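Glycoside Hydrolase Family 43_12 (Metagenome, PDB 7JVH) probably hydrolyses glycosidic bonds in plant cell-wall saccharides that carry arabinose or xylose, as a family 43 glycoside hydrolase. Local coordinates at residues R202-W207 with K222-G227; V318-R323 with T332-F337; V485-V490 with T500-K505. All blocks are in the same frame, centred on the assembly; numbering follows the deposited sequence.

Contact 1: residues R202-W207 with K222-G227; sequences RCIKIW and KVIVNG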
ATOM      1  N   ARG A 202     -15.825 -18.647   2.760  1.00 57.03           N
ATOM      2  CA  ARG A 202     -14.703 -18.854   1.868  1.00 46.05           C
ATOM      3  C   ARG A 202     -13.907 -20.076   2.301  1.00 55.13           C
ATOM      4  O   ARG A 202     -14.196 -20.683   3.342  1.00 50.28           O
ATOM      5  CB  ARG A 202     -13.819 -17.603   1.870  1.00 53.37           C
ATOM      6  CG  ARG A 202     -14.462 -16.389   1.209  1.00 50.58           C
ATOM      7  CD  ARG A 202     -14.949 -16.551  -0.228  1.00 55.52           C
ATOM      8  NE  ARG A 202     -13.864 -16.395  -1.193  1.00 56.35           N
ATOM      9  CZ  ARG A 202     -13.972 -15.855  -2.401  1.00 69.05           C
ATOM     10  NH1 ARG A 202     -15.146 -15.391  -2.856  1.00 67.09           N
ATOM     11  NH2 ARG A 202     -12.897 -15.831  -3.187  1.00 66.55           N
ATOM     12  N   CYS A 203     -12.915 -20.437   1.479  1.00 52.66           N
ATOM     13  CA  CYS A 203     -12.156 -21.676   1.618  1.00 54.85           C
ATOM     14  C   CYS A 203     -10.694 -21.439   1.392  1.00 51.98           C
ATOM     15  O   CYS A 203     -10.319 -20.533   0.655  1.00 56.67           O
ATOM     16  CB  CYS A 203     -12.600 -22.691   0.543  1.00 68.89           C
ATOM     17  SG  CYS A 203     -14.250 -23.319   0.783  1.00 74.11           S
ATOM     18  N   ILE A 204      -9.869 -22.282   2.017  1.00 57.78           N
ATOM     19  CA  ILE A 204      -8.462 -22.391   1.688  1.00 57.64           C
ATOM     20  C   ILE A 204      -8.266 -23.673   0.881  1.00 60.11           C
ATOM     21  O   ILE A 204      -8.677 -24.756   1.301  1.00 59.55           O
ATOM     22  CB  ILE A 204      -7.563 -22.423   2.933  1.00 58.62           C
ATOM     23  CG1 ILE A 204      -7.794 -21.174   3.794  1.00 58.24           C
ATOM     24  CG2 ILE A 204      -6.104 -22.564   2.528  1.00 48.95           C
ATOM     25  CD1 ILE A 204      -7.618 -19.856   3.074  1.00 44.54           C
ATOM     26  N   LYS A 205      -7.626 -23.514  -0.282  1.00 55.11           N
ATOM     27  CA  LYS A 205      -7.412 -24.564  -1.237  1.00 58.77           C
ATOM     28  C   LYS A 205      -5.927 -24.681  -1.483  1.00 57.66           C
ATOM     29  O   LYS A 205      -5.245 -23.679  -1.577  1.00 63.19           O
ATOM     30  CB  LYS A 205      -8.128 -24.216  -2.546  1.00 54.70           C
ATOM     31  CG  LYS A 205      -8.127 -25.353  -3.568  1.00 58.98           C
ATOM     32  CD  LYS A 205      -9.088 -25.089  -4.714  1.00 62.62           C
ATOM     33  CE  LYS A 205     -10.539 -25.181  -4.245  1.00 64.26           C
ATOM     34  NZ  LYS A 205     -11.491 -24.809  -5.311  1.00 59.09           N
ATOM     35  N   ILE A 206      -5.440 -25.923  -1.606  1.00 60.17           N
ATOM     36  CA  ILE A 206      -4.040 -26.194  -1.912  1.00 57.84           C
ATOM     37  C   ILE A 206      -3.921 -26.964  -3.226  1.00 66.02           C
ATOM     38  O   ILE A 206      -4.806 -27.741  -3.582  1.00 71.57           O
ATOM     39  CB  ILE A 206      -3.349 -26.943  -0.756  1.00 55.22           C
ATOM     40  CG1 ILE A 206      -1.835 -26.980  -0.964  1.00 59.98           C
ATOM     41  CG2 ILE A 206      -3.900 -28.360  -0.591  1.00 64.33           C
ATOM     42  CD1 ILE A 206      -1.084 -27.446   0.280  1.00 64.80           C
ATOM     43  N   TRP A 207      -2.824 -26.705  -3.950  1.00 68.54           N
ATOM     44  CA  TRP A 207      -2.489 -27.350  -5.219  1.00 68.22           C
ATOM     45  C   TRP A 207      -1.029 -27.739  -5.173  1.00 72.79           C
ATOM     46  O   TRP A 207      -0.220 -27.011  -4.611  1.00 81.45           O
ATOM     47  CB  TRP A 207      -2.613 -26.368  -6.381  1.00 63.23           C
ATOM     48  CG  TRP A 207      -3.968 -25.826  -6.657  1.00 72.66           C
ATOM     49  CD1 TRP A 207      -4.584 -24.799  -6.019  1.00 65.24           C
ATOM     50  CD2 TRP A 207      -4.860 -26.244  -7.700  1.00 82.55           C
ATOM     51  NE1 TRP A 207      -5.807 -24.557  -6.580  1.00 62.54           N
ATOM     52  CE2 TRP A 207      -6.011 -25.434  -7.609  1.00 75.02           C
ATOM     53  CE3 TRP A 207      -4.808 -27.236  -8.688  1.00 85.58           C
ATOM     54  CZ2 TRP A 207      -7.105 -25.586  -8.468  1.00 72.97           C
ATOM     55  CZ3 TRP A 207      -5.896 -27.380  -9.548  1.00 72.58           C
ATOM     56  CH2 TRP A 207      -7.034 -26.567  -9.421  1.00 60.42           C
ATOM     57  N   LYS A 222      -7.288 -29.533  -3.376  1.00 62.66           N
ATOM     58  CA  LYS A 222      -8.032 -30.008  -2.220  1.00 63.33           C
ATOM     59  C   LYS A 222      -8.328 -28.843  -1.295  1.00 70.79           C
ATOM     60  O   LYS A 222      -7.461 -27.994  -1.048  1.00 78.02           O
ATOM     61  CB  LYS A 222      -7.213 -31.040  -1.454  1.00 66.20           C
ATOM     62  CG  LYS A 222      -7.989 -31.741  -0.350  1.00 67.10           C
ATOM     63  CD  LYS A 222      -7.106 -32.308   0.727  1.00 64.94           C
ATOM     64  CE  LYS A 222      -7.961 -33.007   1.773  1.00 81.54           C
ATOM     65  NZ  LYS A 222      -7.152 -33.368   2.987  1.00 88.99           N
ATOM     66  N   VAL A 223      -9.562 -28.802  -0.777  1.00 55.37           N
ATOM     67  CA  VAL A 223      -9.935 -27.837   0.246  1.00 64.33           C
ATOM     68  C   VAL A 223      -9.379 -28.331   1.579  1.00 61.82           C
ATOM     69  O   VAL A 223      -9.747 -29.407   2.046  1.00 59.83           O
ATOM     70  CB  VAL A 223     -11.461 -27.638   0.351  1.00 69.24           C
ATOM     71  CG1 VAL A 223     -11.774 -26.668   1.479  1.00 62.50           C
ATOM     72  CG2 VAL A 223     -12.035 -27.133  -0.967  1.00 54.09           C
ATOM     73  N   ILE A 224      -8.487 -27.535   2.181  1.00 61.02           N
ATOM     74  CA  ILE A 224      -7.846 -27.866   3.463  1.00 67.37           C
ATOM     75  C   ILE A 224      -8.414 -27.113   4.667  1.00 59.18           C
ATOM     76  O   ILE A 224      -8.289 -27.570   5.791  1.00 66.62           O
ATOM     77  CB  ILE A 224      -6.310 -27.713   3.412  1.00 61.46           C
ATOM     78  CG1 ILE A 224      -5.897 -26.389   2.779  1.00 61.71           C
ATOM     79  CG2 ILE A 224      -5.692 -28.880   2.641  1.00 53.41           C
ATOM     80  CD1 ILE A 224      -4.414 -26.137   2.904  1.00 71.66           C
ATOM     81  N   VAL A 225      -9.047 -25.962   4.416  1.00 60.74           N
ATOM     82  CA  VAL A 225      -9.884 -25.298   5.410  1.00 64.60           C
ATOM     83  C   VAL A 225     -11.169 -24.832   4.760  1.00 60.23           C
ATOM     84  O   VAL A 225     -11.132 -24.208   3.712  1.00 62.96           O
ATOM     85  CB  VAL A 225      -9.198 -24.076   6.068  1.00 55.40           C
ATOM     86  CG1 VAL A 225     -10.159 -23.406   7.046  1.00 47.40           C
ATOM     87  CG2 VAL A 225      -7.929 -24.500   6.790  1.00 54.79           C
ATOM     88  N   ASN A 226     -12.298 -25.136   5.407  1.00 53.00           N
ATOM     89  CA  ASN A 226     -13.604 -24.673   4.978  1.00 50.12           C
ATOM     90  C   ASN A 226     -14.215 -23.671   5.962  1.00 71.54           C
ATOM     91  O   ASN A 226     -14.608 -24.047   7.068  1.00 72.10           O
ATOM     92  CB  ASN A 226     -14.550 -25.843   4.743  1.00 59.28           C
ATOM     93  CG  ASN A 226     -15.811 -25.427   4.013  1.00 72.43           C
ATOM     94  OD1 ASN A 226     -15.853 -24.378   3.340  1.00 75.70           O
ATOM     95  ND2 ASN A 226     -16.857 -26.250   4.135  1.00 73.04           N
ATOM     96  N   GLY A 227     -14.271 -22.393   5.552  1.00 63.23           N
ATOM     97  CA  GLY A 227     -14.860 -21.341   6.357  1.00 63.20           C
ATOM     98  C   GLY A 227     -13.864 -20.620   7.264  1.00 71.56           C
ATOM     99  O   GLY A 227     -13.670 -19.399   7.138  1.00 65.42           O
TER

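Contact 2: residues V318-R323 with T332-F337; sequences VFLGIR and TGRETF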
ATOM      1  N   VAL A 318       5.055  -9.734  10.355  1.00 55.22           N
ATOM      2  CA  VAL A 318       4.590  -8.426   9.826  1.00 54.51           C
ATOM      3  C   VAL A 318       3.107  -8.568   9.508  1.00 56.44           C
ATOM      4  O   VAL A 318       2.725  -9.629   9.089  1.00 57.73           O
ATOM      5  CB  VAL A 318       5.381  -8.007   8.580  1.00 49.97           C
ATOM      6  CG1 VAL A 318       6.837  -7.736   8.888  1.00 42.09           C
ATOM      7  CG2 VAL A 318       5.235  -9.012   7.461  1.00 51.81           C
ATOM      8  N   PHE A 319       2.311  -7.531   9.740  1.00 52.76           N
ATOM      9  CA  PHE A 319       0.865  -7.611   9.435  1.00 54.30           C
ATOM     10  C   PHE A 319       0.321  -6.233   9.055  1.00 55.47           C
ATOM     11  O   PHE A 319       1.085  -5.294   8.997  1.00 40.66           O
ATOM     12  CB  PHE A 319       0.086  -8.193  10.609  1.00 45.98           C
ATOM     13  CG  PHE A 319       0.229  -7.465  11.917  1.00 56.38           C
ATOM     14  CD1 PHE A 319       1.411  -7.499  12.624  1.00 57.22           C
ATOM     15  CD2 PHE A 319      -0.831  -6.777  12.463  1.00 60.27           C
ATOM     16  CE1 PHE A 319       1.528  -6.853  13.840  1.00 57.29           C
ATOM     17  CE2 PHE A 319      -0.711  -6.132  13.678  1.00 55.20           C
ATOM     18  CZ  PHE A 319       0.468  -6.170  14.364  1.00 54.17           C
ATOM     19  N   LEU A 320      -0.981  -6.155   8.796  1.00 50.03           N
ATOM     20  CA  LEU A 320      -1.579  -4.899   8.425  1.00 46.84           C
ATOM     21  C   LEU A 320      -2.485  -4.423   9.522  1.00 50.09           C
ATOM     22  O   LEU A 320      -3.007  -5.238  10.286  1.00 51.03           O
ATOM     23  CB  LEU A 320      -2.321  -5.002   7.081  1.00 34.88           C
ATOM     24  CG  LEU A 320      -3.667  -5.712   7.008  1.00 55.59           C
ATOM     25  CD1 LEU A 320      -4.795  -4.854   7.567  1.00 42.58           C
ATOM     26  CD2 LEU A 320      -3.972  -6.115   5.567  1.00 58.53           C
ATOM     27  N   GLY A 321      -2.641  -3.092   9.596  1.00 40.01           N
ATOM     28  CA  GLY A 321      -3.529  -2.452  10.535  1.00 42.51           C
ATOM     29  C   GLY A 321      -3.787  -1.051  10.043  1.00 45.15           C
ATOM     30  O   GLY A 321      -3.150  -0.592   9.099  1.00 42.44           O
ATOM     31  N   ILE A 322      -4.756  -0.388  10.679  1.00 43.74           N
ATOM     32  CA  ILE A 322      -5.046   1.009  10.488  1.00 37.16           C
ATOM     33  C   ILE A 322      -4.863   1.795  11.799  1.00 58.33           C
ATOM     34  O   ILE A 322      -5.117   1.281  12.888  1.00 57.60           O
ATOM     35  CB  ILE A 322      -6.490   1.203  10.003  1.00 36.76           C
ATOM     36  CG1 ILE A 322      -7.515   0.769  11.052  1.00 55.76           C
ATOM     37  CG2 ILE A 322      -6.719   0.430   8.729  1.00 46.36           C
ATOM     38  CD1 ILE A 322      -8.934   1.201  10.686  1.00 55.36           C
ATOM     39  N   ARG A 323      -4.406   3.050  11.693  1.00 66.66           N
ATOM     40  CA  ARG A 323      -4.441   3.980  12.817  1.00 65.39           C
ATOM     41  C   ARG A 323      -5.545   4.988  12.526  1.00 58.88           C
ATOM     42  O   ARG A 323      -5.280   5.999  11.884  1.00 67.97           O
ATOM     43  CB  ARG A 323      -3.076   4.658  13.019  1.00 50.95           C
ATOM     44  CG  ARG A 323      -1.893   3.748  13.228  1.00 34.53           C
ATOM     45  CD  ARG A 323      -0.574   4.503  13.330  1.00 43.01           C
ATOM     46  NE  ARG A 323      -0.003   4.891  12.048  1.00 52.01           N
ATOM     47  CZ  ARG A 323       0.228   6.151  11.644  1.00 65.24           C
ATOM     48  NH1 ARG A 323      -0.038   7.202  12.421  1.00 60.52           N
ATOM     49  NH2 ARG A 323       0.728   6.377  10.421  1.00 63.52           N
ATOM     50  N   THR A 332      -5.055   7.098   5.960  1.00 32.38           N
ATOM     51  CA  THR A 332      -3.688   6.601   5.873  1.00 53.24           C
ATOM     52  C   THR A 332      -3.577   5.185   5.322  1.00 54.13           C
ATOM     53  O   THR A 332      -2.466   4.647   5.172  1.00 64.13           O
ATOM     54  CB  THR A 332      -2.976   6.709   7.250  1.00 41.73           C
ATOM     55  OG1 THR A 332      -3.918   6.457   8.310  1.00 47.34           O
ATOM     56  CG2 THR A 332      -2.431   8.120   7.427  1.00 42.06           C
ATOM     57  N   GLY A 333      -4.718   4.589   4.974  1.00 53.67           N
ATOM     58  CA  GLY A 333      -4.752   3.250   4.425  1.00 45.79           C
ATOM     59  C   GLY A 333      -4.361   2.224   5.481  1.00 53.04           C
ATOM     60  O   GLY A 333      -4.268   2.547   6.669  1.00 64.69           O
ATOM     61  N   ARG A 334      -4.128   0.991   5.038  1.00 41.97           N
ATOM     62  CA  ARG A 334      -3.666  -0.082   5.893  1.00 44.62           C
ATOM     63  C   ARG A 334      -2.140  -0.144   5.832  1.00 45.47           C
ATOM     64  O   ARG A 334      -1.547  -0.139   4.740  1.00 45.33           O
ATOM     65  CB  ARG A 334      -4.282  -1.421   5.461  1.00 44.74           C
ATOM     66  CG  ARG A 334      -5.793  -1.505   5.624  1.00 34.92           C
ATOM     67  CD  ARG A 334      -6.349  -2.710   4.880  1.00 43.06           C
ATOM     68  NE  ARG A 334      -6.171  -2.536   3.432  1.00 41.64           N
ATOM     69  CZ  ARG A 334      -6.232  -3.494   2.519  1.00 52.00           C
ATOM     70  NH1 ARG A 334      -6.499  -4.763   2.856  1.00 56.59           N
ATOM     71  NH2 ARG A 334      -6.040  -3.179   1.253  1.00 45.27           N
ATOM     72  N   GLU A 335      -1.510  -0.200   7.012  1.00 35.87           N
ATOM     73  CA  GLU A 335      -0.066  -0.051   7.145  1.00 49.63           C
ATOM     74  C   GLU A 335       0.574  -1.362   7.587  1.00 59.86           C
ATOM     75  O   GLU A 335      -0.128  -2.263   8.077  1.00 55.12           O
ATOM     76  CB  GLU A 335       0.222   1.044   8.163  1.00 52.98           C
ATOM     77  CG  GLU A 335      -0.599   2.304   7.914  1.00 49.65           C
ATOM     78  CD  GLU A 335      -0.340   3.399   8.914  1.00 55.49           C
ATOM     79  OE1 GLU A 335      -0.944   3.375   9.975  1.00 55.24           O
ATOM     80  OE2 GLU A 335       0.450   4.306   8.606  1.00 57.59           O
ATOM     81  N   THR A 336       1.864  -1.496   7.297  1.00 54.93           N
ATOM     82  CA  THR A 336       2.631  -2.706   7.654  1.00 45.82           C
ATOM     83  C   THR A 336       3.168  -2.580   9.072  1.00 55.54           C
ATOM     84  O   THR A 336       4.089  -1.818   9.275  1.00 57.20           O
ATOM     85  CB  THR A 336       3.870  -2.861   6.782  1.00 48.92           C
ATOM     86  OG1 THR A 336       3.396  -3.123   5.473  1.00 63.28           O
ATOM     87  CG2 THR A 336       4.743  -4.005   7.229  1.00 46.08           C
ATOM     88  N   PHE A 337       2.599  -3.339   9.994  1.00 57.76           N
ATOM     89  CA  PHE A 337       3.039  -3.336  11.401  1.00 51.55           C
ATOM     90  C   PHE A 337       3.941  -4.531  11.633  1.00 52.59           C
ATOM     91  O   PHE A 337       3.916  -5.461  10.863  1.00 57.32           O
ATOM     92  CB  PHE A 337       1.856  -3.598  12.318  1.00 43.93           C
ATOM     93  CG  PHE A 337       0.931  -2.427  12.457  1.00 47.85           C
ATOM     94  CD1 PHE A 337       0.190  -1.986  11.382  1.00 34.73           C
ATOM     95  CD2 PHE A 337       0.813  -1.767  13.660  1.00 35.28           C
ATOM     96  CE1 PHE A 337      -0.661  -0.910  11.517  1.00 51.80           C
ATOM     97  CE2 PHE A 337      -0.046  -0.698  13.793  1.00 39.54           C
ATOM     98  CZ  PHE A 337      -0.777  -0.270  12.720  1.00 49.40           C
TER
HETATM   99  O   HOH W   1      -3.773   3.870   9.224  1.00 61.98           O

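Contact 3: residues V485-V490 with T500-K505; sequences VLEKTV and TEIVAK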
ATOM      1  N   VAL A 485      -7.622  28.041  -8.573  1.00 51.15           N
ATOM      2  CA  VAL A 485      -8.902  27.378  -8.449  1.00 59.30           C
ATOM      3  C   VAL A 485      -8.764  26.180  -7.494  1.00 54.29           C
ATOM      4  O   VAL A 485      -7.863  25.358  -7.639  1.00 43.06           O
ATOM      5  CB  VAL A 485      -9.427  26.935  -9.831  1.00 63.61           C
ATOM      6  CG1 VAL A 485     -10.773  26.211  -9.713  1.00 50.81           C
ATOM      7  CG2 VAL A 485      -9.549  28.140 -10.758  1.00 53.52           C
ATOM      8  N   LEU A 486      -9.658  26.133  -6.501  1.00 43.61           N
ATOM      9  CA  LEU A 486      -9.772  25.036  -5.576  1.00 50.86           C
ATOM     10  C   LEU A 486     -11.072  24.289  -5.912  1.00 60.24           C
ATOM     11  O   LEU A 486     -12.156  24.885  -5.908  1.00 58.63           O
ATOM     12  CB  LEU A 486      -9.800  25.543  -4.141  1.00 48.84           C
ATOM     13  CG  LEU A 486      -9.816  24.532  -2.993  1.00 51.26           C
ATOM     14  CD1 LEU A 486      -8.583  23.662  -2.950  1.00 43.69           C
ATOM     15  CD2 LEU A 486      -9.959  25.293  -1.678  1.00 52.02           C
ATOM     16  N   GLU A 487     -10.942  22.989  -6.208  1.00 48.94           N
ATOM     17  CA  GLU A 487     -12.057  22.139  -6.561  1.00 51.70           C
ATOM     18  C   GLU A 487     -12.103  20.913  -5.681  1.00 56.83           C
ATOM     19  O   GLU A 487     -11.062  20.368  -5.290  1.00 51.13           O
ATOM     20  CB  GLU A 487     -11.939  21.697  -8.016  1.00 57.76           C
ATOM     21  CG  GLU A 487     -12.362  22.765  -9.034  1.00 56.95           C
ATOM     22  CD  GLU A 487     -11.917  22.438 -10.441  1.00 60.80           C
ATOM     23  OE1 GLU A 487     -10.995  21.596 -10.617  1.00 65.36           O
ATOM     24  OE2 GLU A 487     -12.489  23.024 -11.379  1.00 61.35           O
ATOM     25  N   LYS A 488     -13.327  20.476  -5.367  1.00 54.13           N
ATOM     26  CA  LYS A 488     -13.573  19.179  -4.751  1.00 54.77           C
ATOM     27  C   LYS A 488     -14.458  18.323  -5.666  1.00 57.58           C
ATOM     28  O   LYS A 488     -15.266  18.841  -6.452  1.00 53.18           O
ATOM     29  CB  LYS A 488     -14.247  19.353  -3.398  1.00 43.55           C
ATOM     30  CG  LYS A 488     -15.640  19.946  -3.464  1.00 38.94           C
ATOM     31  CD  LYS A 488     -16.270  20.016  -2.098  1.00 39.63           C
ATOM     32  CE  LYS A 488     -17.701  20.483  -2.167  1.00 37.31           C
ATOM     33  NZ  LYS A 488     -18.242  20.427  -0.788  1.00 48.57           N
ATOM     34  N   THR A 489     -14.280  17.003  -5.555  1.00 54.33           N
ATOM     35  CA  THR A 489     -15.195  16.012  -6.096  1.00 50.55           C
ATOM     36  C   THR A 489     -15.422  15.008  -4.986  1.00 43.84           C
ATOM     37  O   THR A 489     -14.470  14.449  -4.466  1.00 54.18           O
ATOM     38  CB  THR A 489     -14.622  15.308  -7.338  1.00 56.60           C
ATOM     39  OG1 THR A 489     -14.305  16.290  -8.342  1.00 49.43           O
ATOM     40  CG2 THR A 489     -15.644  14.316  -7.930  1.00 62.68           C
ATOM     41  N   VAL A 490     -16.693  14.793  -4.635  1.00 47.64           N
ATOM     42  CA  VAL A 490     -17.106  13.958  -3.515  1.00 58.95           C
ATOM     43  C   VAL A 490     -18.072  12.861  -3.986  1.00 64.07           C
ATOM     44  O   VAL A 490     -19.133  13.171  -4.520  1.00 59.50           O
ATOM     45  CB  VAL A 490     -17.816  14.818  -2.450  1.00 59.56           C
ATOM     46  CG1 VAL A 490     -18.078  13.991  -1.192  1.00 58.16           C
ATOM     47  CG2 VAL A 490     -16.997  16.073  -2.126  1.00 64.77           C
ATOM     48  N   THR A 500     -17.918  17.703  -9.845  1.00 55.22           N
ATOM     49  CA  THR A 500     -16.839  18.567  -9.416  1.00 58.37           C
ATOM     50  C   THR A 500     -17.411  19.948  -9.128  1.00 63.90           C
ATOM     51  O   THR A 500     -18.149  20.493  -9.932  1.00 62.08           O
ATOM     52  CB  THR A 500     -15.719  18.658 -10.465  1.00 52.69           C
ATOM     53  OG1 THR A 500     -15.221  17.332 -10.750  1.00 66.39           O
ATOM     54  CG2 THR A 500     -14.566  19.545  -9.949  1.00 44.93           C
ATOM     55  N   GLU A 501     -17.079  20.490  -7.950  1.00 63.20           N
ATOM     56  CA  GLU A 501     -17.493  21.822  -7.519  1.00 53.86           C
ATOM     57  C   GLU A 501     -16.281  22.691  -7.271  1.00 54.28           C
ATOM     58  O   GLU A 501     -15.261  22.205  -6.794  1.00 46.08           O
ATOM     59  CB  GLU A 501     -18.295  21.739  -6.232  1.00 51.06           C
ATOM     60  CG  GLU A 501     -19.544  20.877  -6.306  1.00 57.18           C
ATOM     61  CD  GLU A 501     -20.431  21.097  -5.076  1.00 66.99           C
ATOM     62  OE1 GLU A 501     -21.133  22.142  -5.038  1.00 76.18           O
ATOM     63  OE2 GLU A 501     -20.402  20.249  -4.135  1.00 83.18           O
ATOM     64  N   ILE A 502     -16.399  23.979  -7.612  1.00 51.55           N
ATOM     65  CA  ILE A 502     -15.397  24.974  -7.276  1.00 51.32           C
ATOM     66  C   ILE A 502     -15.675  25.415  -5.842  1.00 53.05           C
ATOM     67  O   ILE A 502     -16.721  26.005  -5.562  1.00 50.24           O
ATOM     68  CB  ILE A 502     -15.443  26.200  -8.210  1.00 56.22           C
ATOM     69  CG1 ILE A 502     -15.037  25.806  -9.638  1.00 54.69           C
ATOM     70  CG2 ILE A 502     -14.526  27.303  -7.693  1.00 38.58           C
ATOM     71  CD1 ILE A 502     -15.325  26.892 -10.662  1.00 49.76           C
ATOM     72  N   VAL A 503     -14.737  25.107  -4.942  1.00 41.62           N
ATOM     73  CA  VAL A 503     -14.821  25.500  -3.544  1.00 49.48           C
ATOM     74  C   VAL A 503     -14.455  26.978  -3.383  1.00 55.22           C
ATOM     75  O   VAL A 503     -15.137  27.712  -2.676  1.00 61.67           O
ATOM     76  CB  VAL A 503     -13.883  24.651  -2.653  1.00 51.27           C
ATOM     77  CG1 VAL A 503     -13.922  25.143  -1.219  1.00 42.68           C
ATOM     78  CG2 VAL A 503     -14.268  23.180  -2.717  1.00 49.55           C
ATOM     79  N   ALA A 504     -13.370  27.393  -4.051  1.00 45.50           N
ATOM     80  CA  ALA A 504     -12.830  28.732  -3.987  1.00 46.04           C
ATOM     81  C   ALA A 504     -12.070  29.079  -5.272  1.00 54.01           C
ATOM     82  O   ALA A 504     -11.682  28.195  -6.041  1.00 46.42           O
ATOM     83  CB  ALA A 504     -11.901  28.874  -2.797  1.00 38.38           C
ATOM     84  N   LYS A 505     -11.867  30.384  -5.482  1.00 47.29           N
ATOM     85  CA  LYS A 505     -11.178  30.917  -6.661  1.00 47.72           C
ATOM     86  C   LYS A 505     -10.692  32.338  -6.369  1.00 51.63           C
ATOM     87  O   LYS A 505     -11.445  33.146  -5.845  1.00 43.66           O
ATOM     88  CB  LYS A 505     -12.141  30.894  -7.870  1.00 45.30           C
ATOM     89  CG  LYS A 505     -11.521  31.328  -9.181  1.00 43.88           C
ATOM     90  CD  LYS A 505     -12.534  31.544 -10.274  1.00 51.73           C
ATOM     91  CE  LYS A 505     -11.831  32.085 -11.511  1.00 51.80           C
ATOM     92  NZ  LYS A 505     -12.690  32.106 -12.738  1.00 42.47           N
TER

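Contact 1: residues R202-W207 with K222-G227
I204 and I206 pair with V225 and K222 along two antiparallel strands at the outer margin of a four-stranded sheet, strand 215-226 being one of its two edge strands. A classic beta bulge shifts the register: I224 and V225 both face I204. The I204 carbonyl oxygen takes I224 N at 2.9 Å and, weakly, V225 N at 3.4 Å, while I204 N gives a straight bond to V225 O (2.9 Å, 164°). Family 43 catalytic domains are five-bladed beta-propellers, and this hairpin forms the third and fourth strands of one blade. On the face that carries I204, I206 and V225, I204 and V225 run side by side with their CB atoms 3.9 Å apart. I224 CG1 lies between its own backbone N and carbonyl carbon (chi1 47°), which holds it against I204 CG2 at 3.8 Å; I224 CG2 branches the other way and meets I206 CG2 at 3.7 Å. L252 of strand 249-255 packs on I204, I224 and V225 from the next blade. On the other face, K205 CE brushes V223 CG2 at 4.1 Å before its NZ forms a salt bridge with D190. Past N226, whose OD1 bonds to H201, G227 N reaches R202 O at 2.8 Å, with backbone angles that call for glycine.

Contact 2: residues V318-R323 with T332-F337
The F319 ring carries F337 CB over one face, a CH-pi contact 3.6 Å from the ring centroid and 16° off the normal; the two rings themselves meet obliquely, with planes 31° apart. At the edge of the F337 ring sit the backbone oxygens F319 O and E335 O. G321 CA comes obliquely to F337 CE1 at 3.4 Å, and a CB at this position would clash with that ring atom, so the ring occupies the place a side chain would need. Beyond it, R323 and E335 form a buried salt bridge. R323 NH2 bonds to the syn lone pair of E335 OE2 at 2.8 Å, and NE makes a weak, bent bond to OE1 at 2.7 Å; a bend at chi3 (-81°) turns the guanidinium to the carboxylate. A water links R323 N (2.7 Å), T332 OG1 and G333 O, with a weak fourth bond to E335 OE1. R323 NH1 forms a salt bridge with D39 and R334 NH2 a hydrogen bond to F556 O, both beyond the propeller blade. Within that blade, strand 316-322 runs between strand 335-342, held here by paired bonds such as E335 N to G321 O (2.7 Å), and strand 300-308, which bonds to its other edge through D306, G303 and D300.

Contact 3: residues V485-V490 with T500-K505
L486 O is gripped by two consecutive amides, V503 N at 2.8 Å and, weakly, A504 N at 3.3 Å, with I502 CA-H adding a third approach. This is a classic beta bulge, V503 and A504 together facing L486, in a hairpin of the concanavalin A-like beta-sandwich; strand 501-507 is an edge strand of its six-stranded sheet. L486 N completes the bulge with a straight bond to A504 O at 2.9 Å, after which K488 and E501 form a regular hydrogen-bonded pair. The extra residue places V503 on the same side of the sheet as L486 and K488. There L486 CD2 meets V503 CG1 at 4.0 Å, while L543 and I539 of strand 536-544, in the facing sheet, touch V503 and A504.

K488 crosses V503 at about a right angle. With its CG tucked between its own N and carbonyl carbon (chi1 65°), the lysine stem lays CG against V503 CG2 at 3.6 Å and then runs extended beside E501, where NZ and OE2 form only a long salt bridge of 4.0 Å. Replacing K488 by an alanine would probably take away the CG and CD contacts that lie along V503 CG2, and leave the E501 carboxylate without this nearby, if distant, positive charge.

The other face is built from V485, E487, I502 and K505. E487 CB lies 3.9 Å from T500 CG2, its CG touches I502 CG1, and its OE1 is hydrogen-bonded to a glycerol, probably from the crystallisation liquor. V485 runs alongside K505, whose NZ forms a salt bridge with E478. At the loop end of the hairpin the two threonine side chains cross obliquely and their hydroxyls are hydrogen-bonded, T489 OG1 lying 2.8 Å from T500 OG1.

The chain starts in the beta-sandwich with strand 28-37, then enters the propeller. There contact 1 closes a connection of 14 residues in the blade of strands 175-178 to 215-226, and contact 2 later closes one of eight residues in the blade of strands 300-308 to 349-350. After the chain returns to the sandwich, contact 3 closes a link of nine residues in its six-stranded sheet. The three follow in series, none nested or crossed. Contacts 1 and 3 lie on opposite sides of the chain's centre, their centres about 48 Å apart; contact 2 lies nearer the middle, where its arginines reach residues of the sandwich side.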